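PDB 5VM1: xylulokinase from Brucella ovis, which probably phosphorylates D-xylulose to D-xylulose 5-phosphate at the expense of ATP, as a member of the FGGY family of carbohydrate kinases. Local coordinates for residues 307-312 against 317-322; 335-340 against 481-486; 377-382 against 412-417. One frame throughout, in Å; residues are numbered along the deposited sequence.

How the interactions relate
All three contacts lie on the same side of the chain's centre, in the C-terminal part of the fold, and helix 367-390 borders each of them. Interaction 1 comes first along the chain and joins two successive helices, 305-315 and 319-326. Interaction 2 then brackets interaction 3, which is nested inside the long loop closed when helix 470-488 returns to pack on strand 337-339. The centres of interactions 1 and 2 are about 20 Å apart, those of interactions 1 and 3 about 17 Å, and those of interactions 2 and 3 about 14 Å. A307 packs on F338, and P340 on V378, so interaction 2 links the other two by packing, away from the predicted catalytic and substrate-binding residues.

Interaction 1. Residues 307-312 against 317-322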
ATOM      1  N   ALA A 307      13.080  10.186   5.067  1.00 40.27           N
ATOM      2  CA  ALA A 307      14.027  10.590   6.097  1.00 31.78           C
ATOM      3  C   ALA A 307      15.418  10.774   5.510  1.00 36.46           C
ATOM      4  O   ALA A 307      16.100  11.744   5.847  1.00 42.15           O
ATOM      5  CB  ALA A 307      14.056   9.572   7.230  1.00 26.07           C
ATOM      6  N   LEU A 308      15.841   9.889   4.594  1.00 39.51           N
ATOM      7  CA  LEU A 308      17.136  10.083   3.941  1.00 34.31           C
ATOM      8  C   LEU A 308      17.101  11.242   2.952  1.00 31.06           C
ATOM      9  O   LEU A 308      18.046  12.021   2.886  1.00 38.98           O
ATOM     10  CB  LEU A 308      17.586   8.810   3.239  1.00 31.88           C
ATOM     11  CG  LEU A 308      18.963   8.926   2.578  1.00 31.55           C
ATOM     12  CD1 LEU A 308      20.081   9.209   3.588  1.00 31.69           C
ATOM     13  CD2 LEU A 308      19.232   7.666   1.757  1.00 32.09           C
ATOM     14  N   GLU A 309      16.014  11.387   2.190  1.00 41.38           N
ATOM     15  CA  GLU A 309      15.854  12.572   1.353  1.00 34.68           C
ATOM     16  C   GLU A 309      15.961  13.835   2.194  1.00 33.82           C
ATOM     17  O   GLU A 309      16.651  14.787   1.816  1.00 39.31           O
ATOM     18  CB  GLU A 309      14.511  12.534   0.609  1.00 37.53           C
ATOM     19  CG  GLU A 309      14.570  12.047  -0.823  1.00 54.42           C
ATOM     20  CD  GLU A 309      13.356  11.176  -1.199  1.00 72.14           C
ATOM     21  OE1 GLU A 309      12.208  11.570  -0.863  1.00 79.00           O
ATOM     22  OE2 GLU A 309      13.559  10.097  -1.818  1.00 64.19           O
ATOM     23  N   TRP A 310      15.285  13.863   3.348  1.00 32.08           N
ATOM     24  CA  TRP A 310      15.356  15.050   4.188  1.00 42.31           C
ATOM     25  C   TRP A 310      16.803  15.382   4.545  1.00 48.84           C
ATOM     26  O   TRP A 310      17.255  16.518   4.344  1.00 48.96           O
ATOM     27  CB  TRP A 310      14.532  14.880   5.465  1.00 40.05           C
ATOM     28  CG  TRP A 310      14.807  16.047   6.407  1.00 38.74           C
ATOM     29  CD1 TRP A 310      14.280  17.303   6.326  1.00 34.73           C
ATOM     30  CD2 TRP A 310      15.694  16.058   7.538  1.00 38.04           C
ATOM     31  NE1 TRP A 310      14.789  18.100   7.326  1.00 32.83           N
ATOM     32  CE2 TRP A 310      15.656  17.367   8.085  1.00 41.55           C
ATOM     33  CE3 TRP A 310      16.514  15.092   8.143  1.00 30.14           C
ATOM     34  CZ2 TRP A 310      16.406  17.741   9.217  1.00 44.89           C
ATOM     35  CZ3 TRP A 310      17.257  15.459   9.272  1.00 31.54           C
ATOM     36  CH2 TRP A 310      17.196  16.780   9.796  1.00 33.90           C
ATOM     37  N   TYR A 311      17.564  14.385   5.026  1.00 31.88           N
ATOM     38  CA  TYR A 311      18.943  14.632   5.432  1.00 32.58           C
ATOM     39  C   TYR A 311      19.812  15.073   4.256  1.00 45.15           C
ATOM     40  O   TYR A 311      20.699  15.931   4.414  1.00 43.65           O
ATOM     41  CB  TYR A 311      19.514  13.395   6.110  1.00 31.57           C
ATOM     42  CG  TYR A 311      20.970  13.517   6.490  1.00 32.41           C
ATOM     43  CD1 TYR A 311      21.394  14.438   7.446  1.00 37.89           C
ATOM     44  CD2 TYR A 311      21.920  12.682   5.922  1.00 33.03           C
ATOM     45  CE1 TYR A 311      22.743  14.534   7.788  1.00 43.90           C
ATOM     46  CE2 TYR A 311      23.244  12.776   6.245  1.00 33.97           C
ATOM     47  CZ  TYR A 311      23.661  13.693   7.171  1.00 46.14           C
ATOM     48  OH  TYR A 311      25.006  13.748   7.467  1.00 51.66           O
ATOM     49  N   SER A 312      19.571  14.507   3.068  1.00 36.25           N
ATOM     50  CA  SER A 312      20.370  14.882   1.906  1.00 42.86           C
ATOM     51  C   SER A 312      20.132  16.336   1.517  1.00 44.31           C
ATOM     52  O   SER A 312      21.090  17.058   1.202  1.00 46.04           O
ATOM     53  CB  SER A 312      20.090  13.953   0.729  1.00 43.86           C
ATOM     54  OG  SER A 312      18.753  14.049   0.333  1.00 52.20           O
ATOM     55  N   ALA A 317      23.692  16.810  -0.628  1.00 46.77           N
ATOM     56  CA  ALA A 317      24.043  15.707  -1.501  1.00 47.55           C
ATOM     57  C   ALA A 317      22.767  15.005  -1.966  1.00 57.81           C
ATOM     58  O   ALA A 317      21.642  15.417  -1.656  1.00 66.34           O
ATOM     59  CB  ALA A 317      24.993  14.747  -0.785  1.00 49.99           C
ATOM     60  N   THR A 318      22.945  13.898  -2.659  1.00 55.98           N
ATOM     61  CA  THR A 318      21.806  13.075  -3.023  1.00 51.99           C
ATOM     62  C   THR A 318      21.881  11.773  -2.258  1.00 52.93           C
ATOM     63  O   THR A 318      22.958  11.361  -1.814  1.00 60.05           O
ATOM     64  CB  THR A 318      21.756  12.760  -4.532  1.00 52.70           C
ATOM     65  OG1 THR A 318      22.936  12.043  -4.928  1.00 55.13           O
ATOM     66  CG2 THR A 318      21.596  14.022  -5.377  1.00 47.55           C
ATOM     67  N   PRO A 319      20.748  11.115  -2.046  1.00 50.88           N
ATOM     68  CA  PRO A 319      20.791   9.815  -1.367  1.00 46.40           C
ATOM     69  C   PRO A 319      21.833   8.881  -1.952  1.00 51.18           C
ATOM     70  O   PRO A 319      22.589   8.250  -1.202  1.00 48.15           O
ATOM     71  CB  PRO A 319      19.370   9.291  -1.578  1.00 36.52           C
ATOM     72  CG  PRO A 319      18.552  10.562  -1.615  1.00 36.54           C
ATOM     73  CD  PRO A 319      19.366  11.566  -2.309  1.00 38.78           C
ATOM     74  N   GLN A 320      21.943   8.835  -3.282  1.00 52.71           N
ATOM     75  CA  GLN A 320      22.875   7.905  -3.909  1.00 47.85           C
ATOM     76  C   GLN A 320      24.321   8.271  -3.577  1.00 50.97           C
ATOM     77  O   GLN A 320      25.160   7.377  -3.420  1.00 56.45           O
ATOM     78  CB  GLN A 320      22.614   7.830  -5.408  1.00 44.89           C
ATOM     79  CG  GLN A 320      21.211   7.298  -5.743  1.00 47.14           C
ATOM     80  CD  GLN A 320      20.083   8.327  -5.496  1.00 53.99           C
ATOM     81  OE1 GLN A 320      20.273   9.529  -5.678  1.00 54.98           O
ATOM     82  NE2 GLN A 320      18.916   7.849  -5.073  1.00 52.70           N
ATOM     83  N   SER A 321      24.635   9.571  -3.457  1.00 44.93           N
ATOM     84  CA  SER A 321      25.983   9.963  -3.043  1.00 54.60           C
ATOM     85  C   SER A 321      26.214   9.660  -1.571  1.00 57.12           C
ATOM     86  O   SER A 321      27.287   9.177  -1.195  1.00 67.58           O
ATOM     87  CB  SER A 321      26.245  11.451  -3.308  1.00 57.71           C
ATOM     88  OG  SER A 321      25.768  11.860  -4.576  1.00 73.35           O
ATOM     89  N   LEU A 322      25.226   9.934  -0.717  1.00 54.14           N
ATOM     90  CA  LEU A 322      25.380   9.585   0.690  1.00 51.56           C
ATOM     91  C   LEU A 322      25.545   8.072   0.850  1.00 45.79           C
ATOM     92  O   LEU A 322      26.468   7.618   1.536  1.00 41.90           O
ATOM     93  CB  LEU A 322      24.176  10.109   1.487  1.00 41.56           C
ATOM     94  CG  LEU A 322      24.083  11.643   1.530  1.00 47.48           C
ATOM     95  CD1 LEU A 322      22.904  12.144   2.357  1.00 36.74           C
ATOM     96  CD2 LEU A 322      25.391  12.270   2.029  1.00 42.18           C
TER
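The phenol ring of Y311 meets L322 through its CD2 side: the CD1 methyl of the leucine sits 3.7 Å from CD2 and approaches the ring obliquely. Beyond the two segments, the ring lies against L370 and T371 of helix 367-390, and its OH is hydrogen-bonded to the backbone oxygen of R367. L322 touches R367 and T371 as well, so the same long helix supports both residues. The arrangement is two consecutive helices joined by a short connection in the C-terminal domain of the FGGY kinase fold, where helix 305-315 ends and helix 319-326 starts.

The second ring is P319, in the first turn of the new helix, where a proline suits because no backbone N-H is called for. It lies between L308 and S312. CD2 of L308 is 3.7 Å from CB of P319, while CD of P319 is 3.7 Å from OG of S312. L308 reaches it because its CG stands opposite the backbone N (chi1 -178°). Just before the proline, T318 takes the N-cap position, and its OG1 is 2.9 Å from OG of S321 in a hydrogen bond that either hydroxyl may donate.

S312 is small enough to sit where the two helices meet. Its CB lies 3.7 Å from CD1 of L322, joining the apolar patch, whereas its hydroxyl turns back to its own helix. The chain itself is held at the turn by A317 N, which donates to S312 O over 3.2 Å with a bent N-H...O angle of 137°. Within the first helix, OG of S312 donates a hydrogen bond to the carbonyl oxygen of E309 at 2.7 Å, from 28° off the carbonyl plane.

Interaction 2. Residues 335-340 against 481-486; sequences SVTFLP and HALYPA
L483 of the C-terminal helix 470-488 meets T337 and L339 of the short strand 337-339. Two residues earlier, H481 faces away from the strand and packs instead on D384 of helix 367-390 and on Y349. L483 is directed toward the strand. Its CD1 methyl comes tip to tip with CG2 of T337 at 3.8 Å, and nearer the root of the side chain its CB lies 4.3 Å from CD1 of L339. The branched leucine thus touches one strand residue with its end and the other with its base.

T337 and L339 can both take part because they face the same side of the strand; F338 between them faces away, toward V374 of helix 367-390 and F358. In T337 the methyl, opposite the backbone N, is the branch turned to the leucine. The strand is paired with strand 357-359, and C359 there also touches L483.

Next comes Y484, whose ring leads off to stack on Y349 while its OH is hydrogen-bonded to D351. The helix kinks at P485, where the proline nitrogen has no hydrogen to give to the turn before; the nearby bond from Y484 N to H481 O is weak, at 3.5 Å. Across the contact itself only carbons meet, methyl and methylene groups, which is consistent with van der Waals and hydrophobic packing that makes little directional demand.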
ATOM      1  N   SER A 335      27.800   6.574  18.373  1.00 35.32           N
ATOM      2  CA  SER A 335      27.048   7.214  19.442  1.00 38.39           C
ATOM      3  C   SER A 335      25.858   7.991  18.914  1.00 42.65           C
ATOM      4  O   SER A 335      24.966   8.321  19.701  1.00 46.36           O
ATOM      5  CB  SER A 335      27.970   8.128  20.262  1.00 35.97           C
ATOM      6  OG  SER A 335      28.501   9.175  19.490  1.00 38.61           O
ATOM      7  N   VAL A 336      25.815   8.248  17.604  1.00 37.06           N
ATOM      8  CA  VAL A 336      24.711   8.980  16.988  1.00 37.01           C
ATOM      9  C   VAL A 336      23.506   8.063  16.780  1.00 37.89           C
ATOM     10  O   VAL A 336      23.628   6.943  16.270  1.00 46.92           O
ATOM     11  CB  VAL A 336      25.135   9.607  15.657  1.00 32.19           C
ATOM     12  CG1 VAL A 336      23.950  10.333  15.100  1.00 38.01           C
ATOM     13  CG2 VAL A 336      26.299  10.556  15.839  1.00 32.82           C
ATOM     14  N   THR A 337      22.340   8.541  17.191  1.00 32.99           N
ATOM     15  CA  THR A 337      21.064   7.865  17.018  1.00 30.18           C
ATOM     16  C   THR A 337      20.119   8.801  16.271  1.00 35.31           C
ATOM     17  O   THR A 337      20.083  10.006  16.542  1.00 43.40           O
ATOM     18  CB  THR A 337      20.468   7.455  18.395  1.00 34.01           C
ATOM     19  OG1 THR A 337      21.260   6.405  18.997  1.00 38.92           O
ATOM     20  CG2 THR A 337      19.012   7.010  18.273  1.00 31.18           C
ATOM     21  N   PHE A 338      19.362   8.266  15.323  1.00 30.25           N
ATOM     22  CA  PHE A 338      18.399   9.067  14.569  1.00 31.77           C
ATOM     23  C   PHE A 338      16.993   8.516  14.808  1.00 39.73           C
ATOM     24  O   PHE A 338      16.748   7.317  14.626  1.00 41.93           O
ATOM     25  CB  PHE A 338      18.735   9.073  13.077  1.00 28.36           C
ATOM     26  CG  PHE A 338      17.769   9.840  12.231  1.00 29.15           C
ATOM     27  CD1 PHE A 338      17.734  11.216  12.261  1.00 39.20           C
ATOM     28  CD2 PHE A 338      16.903   9.185  11.395  1.00 36.98           C
ATOM     29  CE1 PHE A 338      16.843  11.931  11.471  1.00 35.05           C
ATOM     30  CE2 PHE A 338      16.013   9.888  10.604  1.00 33.11           C
ATOM     31  CZ  PHE A 338      15.987  11.259  10.642  1.00 32.14           C
ATOM     32  N   LEU A 339      16.100   9.368  15.305  1.00 33.82           N
ATOM     33  CA  LEU A 339      14.681   9.035  15.334  1.00 36.74           C
ATOM     34  C   LEU A 339      14.006   9.582  14.078  1.00 39.57           C
ATOM     35  O   LEU A 339      13.991  10.804  13.888  1.00 42.40           O
ATOM     36  CB  LEU A 339      14.015   9.612  16.567  1.00 33.14           C
ATOM     37  CG  LEU A 339      14.262   9.057  17.955  1.00 29.37           C
ATOM     38  CD1 LEU A 339      13.115   9.573  18.799  1.00 34.98           C
ATOM     39  CD2 LEU A 339      14.307   7.558  17.994  1.00 28.96           C
ATOM     40  N   PRO A 340      13.434   8.733  13.200  1.00 33.58           N
ATOM     41  CA  PRO A 340      12.940   9.230  11.901  1.00 37.96           C
ATOM     42  C   PRO A 340      11.532   9.818  11.927  1.00 41.57           C
ATOM     43  O   PRO A 340      10.799   9.704  10.941  1.00 44.48           O
ATOM     44  CB  PRO A 340      12.989   7.980  11.015  1.00 34.74           C
ATOM     45  CG  PRO A 340      12.796   6.852  11.955  1.00 28.51           C
ATOM     46  CD  PRO A 340      13.381   7.260  13.285  1.00 32.27           C
ATOM     47  N   HIS A 481      15.175   2.878  21.305  1.00 35.18           N
ATOM     48  CA  HIS A 481      13.893   2.607  21.939  1.00 36.56           C
ATOM     49  C   HIS A 481      13.683   3.463  23.190  1.00 33.18           C
ATOM     50  O   HIS A 481      12.561   3.910  23.455  1.00 33.37           O
ATOM     51  CB  HIS A 481      13.799   1.119  22.259  1.00 45.16           C
ATOM     52  CG  HIS A 481      12.436   0.683  22.691  1.00 49.10           C
ATOM     53  ND1 HIS A 481      12.215  -0.059  23.830  1.00 47.48           N
ATOM     54  CD2 HIS A 481      11.223   0.871  22.119  1.00 47.33           C
ATOM     55  CE1 HIS A 481      10.923  -0.301  23.948  1.00 51.64           C
ATOM     56  NE2 HIS A 481      10.299   0.257  22.926  1.00 52.22           N
ATOM     57  N   ALA A 482      14.742   3.665  23.998  1.00 38.69           N
ATOM     58  CA  ALA A 482      14.655   4.479  25.216  1.00 32.64           C
ATOM     59  C   ALA A 482      14.474   5.965  24.921  1.00 39.52           C
ATOM     60  O   ALA A 482      13.984   6.700  25.780  1.00 46.44           O
ATOM     61  CB  ALA A 482      15.889   4.276  26.088  1.00 33.74           C
ATOM     62  N   LEU A 483      14.883   6.429  23.741  1.00 36.82           N
ATOM     63  CA  LEU A 483      14.717   7.834  23.403  1.00 37.41           C
ATOM     64  C   LEU A 483      13.252   8.220  23.262  1.00 43.95           C
ATOM     65  O   LEU A 483      12.899   9.374  23.543  1.00 51.24           O
ATOM     66  CB  LEU A 483      15.481   8.159  22.125  1.00 35.77           C
ATOM     67  CG  LEU A 483      16.831   8.773  22.491  1.00 42.33           C
ATOM     68  CD1 LEU A 483      17.776   8.864  21.305  1.00 43.02           C
ATOM     69  CD2 LEU A 483      16.608  10.136  23.107  1.00 50.45           C
ATOM     70  N   TYR A 484      12.384   7.306  22.789  1.00 38.09           N
ATOM     71  CA  TYR A 484      11.005   7.731  22.542  1.00 41.12           C
ATOM     72  C   TYR A 484      10.260   8.121  23.812  1.00 45.53           C
ATOM     73  O   TYR A 484       9.662   9.206  23.831  1.00 47.54           O
ATOM     74  CB  TYR A 484      10.217   6.674  21.770  1.00 32.14           C
ATOM     75  CG  TYR A 484       8.742   7.046  21.717  1.00 35.83           C
ATOM     76  CD1 TYR A 484       8.295   8.047  20.870  1.00 44.11           C
ATOM     77  CD2 TYR A 484       7.802   6.423  22.536  1.00 45.71           C
ATOM     78  CE1 TYR A 484       6.952   8.411  20.823  1.00 48.82           C
ATOM     79  CE2 TYR A 484       6.455   6.788  22.502  1.00 43.83           C
ATOM     80  CZ  TYR A 484       6.038   7.782  21.638  1.00 42.70           C
ATOM     81  OH  TYR A 484       4.715   8.167  21.585  1.00 38.34           O
ATOM     82  N   PRO A 485      10.180   7.290  24.857  1.00 45.68           N
ATOM     83  CA  PRO A 485       9.434   7.726  26.055  1.00 45.27           C
ATOM     84  C   PRO A 485      10.044   8.940  26.737  1.00 50.10           C
ATOM     85  O   PRO A 485       9.320   9.723  27.367  1.00 47.45           O
ATOM     86  CB  PRO A 485       9.448   6.484  26.958  1.00 35.84           C
ATOM     87  CG  PRO A 485      10.523   5.622  26.429  1.00 38.55           C
ATOM     88  CD  PRO A 485      10.628   5.890  24.975  1.00 39.99           C
ATOM     89  N   ALA A 486      11.363   9.113  26.643  1.00 46.83           N
ATOM     90  CA  ALA A 486      11.989  10.309  27.195  1.00 41.09           C
ATOM     91  C   ALA A 486      11.531  11.563  26.450  1.00 44.47           C
ATOM     92  O   ALA A 486      11.135  12.549  27.073  1.00 52.90           O
ATOM     93  CB  ALA A 486      13.515  10.165  27.173  1.00 41.58           C
TER

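Interaction 3. Residues 377-382 against 412-417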
ATOM      1  N   GLY A 377      18.526   4.152  12.174  1.00 30.58           N
ATOM      2  CA  GLY A 377      17.290   4.540  12.831  1.00 30.95           C
ATOM      3  C   GLY A 377      16.050   4.056  12.097  1.00 35.75           C
ATOM      4  O   GLY A 377      15.077   3.624  12.719  1.00 38.01           O
ATOM      5  N   VAL A 378      16.049   4.145  10.767  1.00 35.10           N
ATOM      6  CA  VAL A 378      14.903   3.608  10.049  1.00 27.51           C
ATOM      7  C   VAL A 378      14.858   2.103  10.212  1.00 27.63           C
ATOM      8  O   VAL A 378      13.792   1.539  10.452  1.00 43.18           O
ATOM      9  CB  VAL A 378      14.926   4.015   8.565  1.00 25.95           C
ATOM     10  CG1 VAL A 378      13.987   3.118   7.761  1.00 21.68           C
ATOM     11  CG2 VAL A 378      14.467   5.438   8.434  1.00 27.34           C
ATOM     12  N   ALA A 379      16.022   1.442  10.188  1.00 26.94           N
ATOM     13  CA  ALA A 379      16.058   0.008  10.470  1.00 26.69           C
ATOM     14  C   ALA A 379      15.432  -0.303  11.830  1.00 34.47           C
ATOM     15  O   ALA A 379      14.630  -1.236  11.949  1.00 38.53           O
ATOM     16  CB  ALA A 379      17.493  -0.506  10.419  1.00 26.06           C
ATOM     17  N   PHE A 380      15.759   0.501  12.858  1.00 25.38           N
ATOM     18  CA  PHE A 380      15.184   0.305  14.187  1.00 35.44           C
ATOM     19  C   PHE A 380      13.672   0.533  14.207  1.00 36.58           C
ATOM     20  O   PHE A 380      12.938  -0.205  14.882  1.00 43.57           O
ATOM     21  CB  PHE A 380      15.872   1.232  15.193  1.00 31.75           C
ATOM     22  CG  PHE A 380      17.300   0.917  15.404  1.00 27.36           C
ATOM     23  CD1 PHE A 380      17.714  -0.392  15.413  1.00 26.46           C
ATOM     24  CD2 PHE A 380      18.244   1.922  15.564  1.00 33.90           C
ATOM     25  CE1 PHE A 380      19.043  -0.711  15.594  1.00 33.59           C
ATOM     26  CE2 PHE A 380      19.575   1.616  15.735  1.00 37.64           C
ATOM     27  CZ  PHE A 380      19.978   0.297  15.746  1.00 35.81           C
ATOM     28  N   ALA A 381      13.180   1.510  13.448  1.00 24.37           N
ATOM     29  CA  ALA A 381      11.729   1.663  13.314  1.00 37.48           C
ATOM     30  C   ALA A 381      11.100   0.422  12.694  1.00 36.15           C
ATOM     31  O   ALA A 381      10.034  -0.019  13.127  1.00 39.25           O
ATOM     32  CB  ALA A 381      11.394   2.892  12.474  1.00 39.84           C
ATOM     33  N   ILE A 382      11.736  -0.153  11.671  1.00 36.82           N
ATOM     34  CA  ILE A 382      11.244  -1.418  11.127  1.00 44.09           C
ATOM     35  C   ILE A 382      11.237  -2.499  12.209  1.00 38.53           C
ATOM     36  O   ILE A 382      10.294  -3.280  12.315  1.00 40.50           O
ATOM     37  CB  ILE A 382      12.089  -1.847   9.912  1.00 43.38           C
ATOM     38  CG1 ILE A 382      11.958  -0.837   8.774  1.00 32.42           C
ATOM     39  CG2 ILE A 382      11.648  -3.221   9.413  1.00 23.96           C
ATOM     40  CD1 ILE A 382      12.926  -1.062   7.686  1.00 36.03           C
ATOM     41  N   LEU A 412      20.123  -2.590   3.491  1.00 32.19           N
ATOM     42  CA  LEU A 412      19.646  -3.969   3.599  1.00 33.69           C
ATOM     43  C   LEU A 412      20.409  -4.740   4.662  1.00 40.54           C
ATOM     44  O   LEU A 412      19.805  -5.505   5.426  1.00 44.46           O
ATOM     45  CB  LEU A 412      19.753  -4.680   2.250  1.00 33.54           C
ATOM     46  CG  LEU A 412      18.890  -4.085   1.151  1.00 32.81           C
ATOM     47  CD1 LEU A 412      19.096  -4.867  -0.119  1.00 37.83           C
ATOM     48  CD2 LEU A 412      17.431  -4.112   1.578  1.00 30.97           C
ATOM     49  N   LYS A 413      21.735  -4.563   4.716  1.00 43.10           N
ATOM     50  CA  LYS A 413      22.521  -5.219   5.758  1.00 45.28           C
ATOM     51  C   LYS A 413      22.149  -4.677   7.133  1.00 43.57           C
ATOM     52  O   LYS A 413      22.088  -5.428   8.109  1.00 51.34           O
ATOM     53  CB  LYS A 413      24.013  -5.018   5.497  1.00 44.42           C
ATOM     54  CG  LYS A 413      24.501  -5.653   4.219  1.00 48.69           C
ATOM     55  CD  LYS A 413      25.991  -5.863   4.233  1.00 51.24           C
ATOM     56  CE  LYS A 413      26.505  -6.214   2.860  1.00 44.62           C
ATOM     57  NZ  LYS A 413      27.975  -6.193   2.819  1.00 47.40           N
ATOM     58  N   ALA A 414      21.858  -3.380   7.217  1.00 34.69           N
ATOM     59  CA  ALA A 414      21.427  -2.808   8.484  1.00 36.91           C
ATOM     60  C   ALA A 414      20.085  -3.383   8.931  1.00 41.49           C
ATOM     61  O   ALA A 414      19.920  -3.730  10.106  1.00 50.25           O
ATOM     62  CB  ALA A 414      21.354  -1.288   8.375  1.00 34.04           C
ATOM     63  N   ILE A 415      19.117  -3.500   8.015  1.00 35.49           N
ATOM     64  CA  ILE A 415      17.796  -4.016   8.389  1.00 41.98           C
ATOM     65  C   ILE A 415      17.874  -5.498   8.777  1.00 41.75           C
ATOM     66  O   ILE A 415      17.248  -5.931   9.752  1.00 35.69           O
ATOM     67  CB  ILE A 415      16.791  -3.765   7.245  1.00 37.84           C
ATOM     68  CG1 ILE A 415      16.681  -2.259   6.984  1.00 40.57           C
ATOM     69  CG2 ILE A 415      15.435  -4.327   7.588  1.00 27.62           C
ATOM     70  CD1 ILE A 415      15.973  -1.875   5.687  1.00 32.72           C
ATOM     71  N   ALA A 416      18.661  -6.290   8.040  1.00 31.94           N
ATOM     72  CA  ALA A 416      18.823  -7.702   8.385  1.00 40.93           C
ATOM     73  C   ALA A 416      19.490  -7.865   9.743  1.00 47.26           C
ATOM     74  O   ALA A 416      19.100  -8.725  10.543  1.00 46.07           O
ATOM     75  CB  ALA A 416      19.633  -8.432   7.310  1.00 36.94           C
ATOM     76  N   THR A 417      20.522  -7.078  10.015  1.00 39.31           N
ATOM     77  CA  THR A 417      21.171  -7.242  11.300  1.00 44.79           C
ATOM     78  C   THR A 417      20.306  -6.713  12.443  1.00 49.72           C
ATOM     79  O   THR A 417      20.342  -7.261  13.559  1.00 35.66           O
ATOM     80  CB  THR A 417      22.551  -6.594  11.244  1.00 42.34           C
ATOM     81  OG1 THR A 417      23.302  -7.242  10.200  1.00 41.04           O
ATOM     82  CG2 THR A 417      23.288  -6.693  12.601  1.00 37.97           C
TER
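I382 and I415 cross at about a right angle where helices 367-390 and 409-419 meet in the C-terminal domain, which has the actin-like ATPase fold of the FGGY kinases. The second helix is the connection of a beta-alpha-beta crossover between the parallel strands 399-402 and 423-426. Over these short segments the helix axes come within 8.8 Å and cross at -39°.

CD1 of I382 lies across the long branch of I415, 3.7 Å from its CD1, and also approaches CG2 of I415, at 4.1 Å. In I415, CG1 lies beside the backbone N (chi1 -60°), an arrangement that brings this branch alongside the other helix, where its CG1 lies 3.9 Å from CB of A379. Both isoleucines also rest on L263 of strand 259-263, and I415 on I423, so the pair lies between the helices and the sheet, a setting that suits bulky, purely apolar side chains.

A379 is the small residue that lets the backbones draw close: its CA is 4.9 Å from CA of I415. Its methyl points at the other helix and sits 4.0 Å from the carbonyl oxygen of A414. A414 is just as small, and the two alanine methyls face each other with CB of A379 4.4 Å from CB of A414.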